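Local atomic coordinates of mandelate racemase/muconate lactonizing protein (Paenibacillus sp., PDB entry 3V5C), a protein that probably dehydrates galacturonate as a magnesium-dependent member of the enolase superfamily, here in an engineered variant. Residues K168-R173 with D207-Y212. The protein carries 1 engineered substitution. Numbering follows the deposited sequence.
Sequences KIKVGR and DANNAY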
loop_
_atom_site.group_PDB
_atom_site.type_symbol
_atom_site.label_atom_id
_atom_site.label_comp_id
_atom_site.label_asym_id
_atom_site.label_seq_id
_atom_site.Cartn_x
_atom_site.Cartn_y
_atom_site.Cartn_z
ATOM N N LYS A 168 -12.058 -4.281 -0.131
ATOM C CA LYS A 168 -12.154 -3.320 0.961
ATOM C C LYS A 168 -13.181 -2.279 0.588
ATOM O O LYS A 168 -13.066 -1.596 -0.427
ATOM C CB LYS A 168 -10.814 -2.654 1.284
ATOM C CG LYS A 168 -10.910 -1.808 2.564
ATOM C CD LYS A 168 -9.535 -1.462 3.128
ATOM C CE LYS A 168 -8.900 -0.294 2.371
ATOM N NZ LYS A 168 -7.538 0.036 2.987
ATOM N N ILE A 169 -14.186 -2.163 1.439
ATOM C CA ILE A 169 -15.334 -1.327 1.177
ATOM C C ILE A 169 -15.268 -0.074 2.036
ATOM O O ILE A 169 -15.121 -0.162 3.246
ATOM C CB ILE A 169 -16.617 -2.099 1.513
ATOM C CG1 ILE A 169 -16.669 -3.401 0.705
ATOM C CG2 ILE A 169 -17.836 -1.207 1.235
ATOM C CD1 ILE A 169 -17.573 -4.461 1.313
ATOM N N LYS A 170 -15.321 1.096 1.407
ATOM C CA LYS A 170 -15.393 2.325 2.171
ATOM C C LYS A 170 -16.741 2.412 2.867
ATOM O O LYS A 170 -17.780 2.164 2.248
ATOM C CB LYS A 170 -15.162 3.544 1.281
ATOM C CG LYS A 170 -13.745 3.638 0.706
ATOM C CD LYS A 170 -12.775 4.055 1.804
ATOM C CE LYS A 170 -11.369 4.245 1.270
ATOM N NZ LYS A 170 -10.618 2.978 1.350
ATOM N N VAL A 171 -16.717 2.749 4.154
ATOM C CA VAL A 171 -17.945 3.027 4.892
ATOM C C VAL A 171 -17.776 4.367 5.627
ATOM O O VAL A 171 -16.752 5.038 5.479
ATOM C CB VAL A 171 -18.324 1.869 5.849
ATOM C CG1 VAL A 171 -18.523 0.576 5.062
ATOM C CG2 VAL A 171 -17.236 1.687 6.935
ATOM N N GLY A 172 -18.784 4.778 6.391
ATOM C CA GLY A 172 -18.773 6.104 6.985
ATOM C C GLY A 172 -19.573 7.161 6.250
ATOM O O GLY A 172 -19.360 8.371 6.434
ATOM N N ARG A 173 -20.501 6.725 5.405
ATOM C CA ARG A 173 -21.221 7.688 4.585
ATOM C C ARG A 173 -21.939 8.754 5.425
ATOM O O ARG A 173 -22.063 9.906 4.995
ATOM C CB ARG A 173 -22.220 6.948 3.704
ATOM C CG ARG A 173 -21.576 6.196 2.566
ATOM C CD ARG A 173 -22.600 5.200 1.985
ATOM N NE ARG A 173 -22.056 4.636 0.766
ATOM C CZ ARG A 173 -21.095 3.723 0.747
ATOM N NH1 ARG A 173 -20.613 3.298 -0.415
ATOM N NH2 ARG A 173 -20.615 3.235 1.891
ATOM N N ASP A 207 -13.532 0.118 5.778
ATOM C CA ASP A 207 -12.649 1.233 6.088
ATOM C C ASP A 207 -13.533 2.451 6.253
ATOM O O ASP A 207 -14.156 2.890 5.283
ATOM C CB ASP A 207 -11.626 1.397 4.944
ATOM C CG ASP A 207 -10.723 2.627 5.079
ATOM O OD1 ASP A 207 -10.723 3.315 6.127
ATOM O OD2 ASP A 207 -9.949 2.877 4.116
ATOM N N ALA A 208 -13.582 2.991 7.473
ATOM C CA ALA A 208 -14.446 4.135 7.781
ATOM C C ALA A 208 -13.760 5.489 7.617
ATOM O O ALA A 208 -14.410 6.518 7.731
ATOM C CB ALA A 208 -15.028 4.021 9.189
ATOM N N ASN A 209 -12.460 5.492 7.313
ATOM C CA ASN A 209 -11.703 6.737 7.297
ATOM C C ASN A 209 -12.057 7.605 8.501
ATOM O O ASN A 209 -12.246 8.819 8.383
ATOM C CB ASN A 209 -11.886 7.491 5.977
ATOM C CG ASN A 209 -11.162 6.824 4.849
ATOM O OD1 ASN A 209 -11.762 6.105 4.058
ATOM N ND2 ASN A 209 -9.834 7.035 4.776
ATOM N N ASN A 210 -12.126 6.954 9.654
ATOM C CA ASN A 210 -12.351 7.603 10.952
ATOM C C ASN A 210 -13.700 8.288 11.160
ATOM O O ASN A 210 -13.869 9.076 12.094
ATOM C CB ASN A 210 -11.220 8.591 11.256
ATOM C CG ASN A 210 -9.901 7.889 11.523
ATOM O OD1 ASN A 210 -9.881 6.727 11.959
ATOM N ND2 ASN A 210 -8.800 8.580 11.264
ATOM N N ALA A 211 -14.673 7.960 10.318
ATOM C CA ALA A 211 -15.955 8.658 10.358
ATOM C C ALA A 211 -16.925 8.129 11.405
ATOM O O ALA A 211 -17.990 8.707 11.596
ATOM C CB ALA A 211 -16.608 8.631 8.991
ATOM N N TYR A 212 -16.587 7.020 12.065
ATOM C CA TYR A 212 -17.448 6.491 13.103
ATOM C C TYR A 212 -17.022 6.992 14.491
ATOM O O TYR A 212 -16.034 7.717 14.614
ATOM C CB TYR A 212 -17.413 4.959 13.074
ATOM C CG TYR A 212 -18.117 4.300 11.891
ATOM C CD1 TYR A 212 -19.055 4.987 11.113
ATOM C CD2 TYR A 212 -17.859 2.966 11.578
ATOM C CE1 TYR A 212 -19.702 4.348 10.041
ATOM C CE2 TYR A 212 -18.487 2.332 10.531
ATOM C CZ TYR A 212 -19.406 3.013 9.778
ATOM O OH TYR A 212 -20.007 2.326 8.749
HETATM O O HOH W 1 -14.528 5.813 3.924
#
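The ring of Y212 crosses the side chain of V171 at about a right angle and meets CG2 of V171 and CA of G172 obliquely, while the methyl of A208 sits over one face, toward the rim. V171 CG2, 3.8 Å from Y212 CZ, touches the A208 methyl as well, which suits a compact branched side chain. G172 belongs where it does because its positive phi and the closeness of A211 CB and A208 O leave no room for a side chain.

The second flat group, the carboxylate of D207, divides its oxygens. OD2 takes a salt bridge from K170 NZ at 2.8 Å, met on its anti side but 35° out of the plane; K168 NZ, hydrogen-bonded to Y131 OH and salt-bridged to E233 and E336, adds a long one at 3.9 Å. OD1 accepts N209 N from above the plane, closing an Asx turn. With CG anti to the backbone N (chi1 174°), D207 runs alongside K170, whose long chain bends at chi2 and chi4 to bring its ammonium there. A water bridges V171 O and N209 OD1 (2.8 Å each), linking the two loops.

Parallel strand pairing sets this up: I169 O accepts D207 N at 3.0 Å, and V171 N gives D207 O a nearly straight bond (173°). Strands 167-170 and 204-207 are the second and third of the (β/α)7β barrel, joined by a β-α-β crossover through helix 180-198. At their C-terminal ends K168-I169-K170 matches the superfamily's active-site KxK motif, and the D207 side chain lies about 8 Å from magnesium. D187 OD2 of helix 180-198 is hydrogen-bonded to Y212 OH and G172 N, and helix 214-223 packs on Y212.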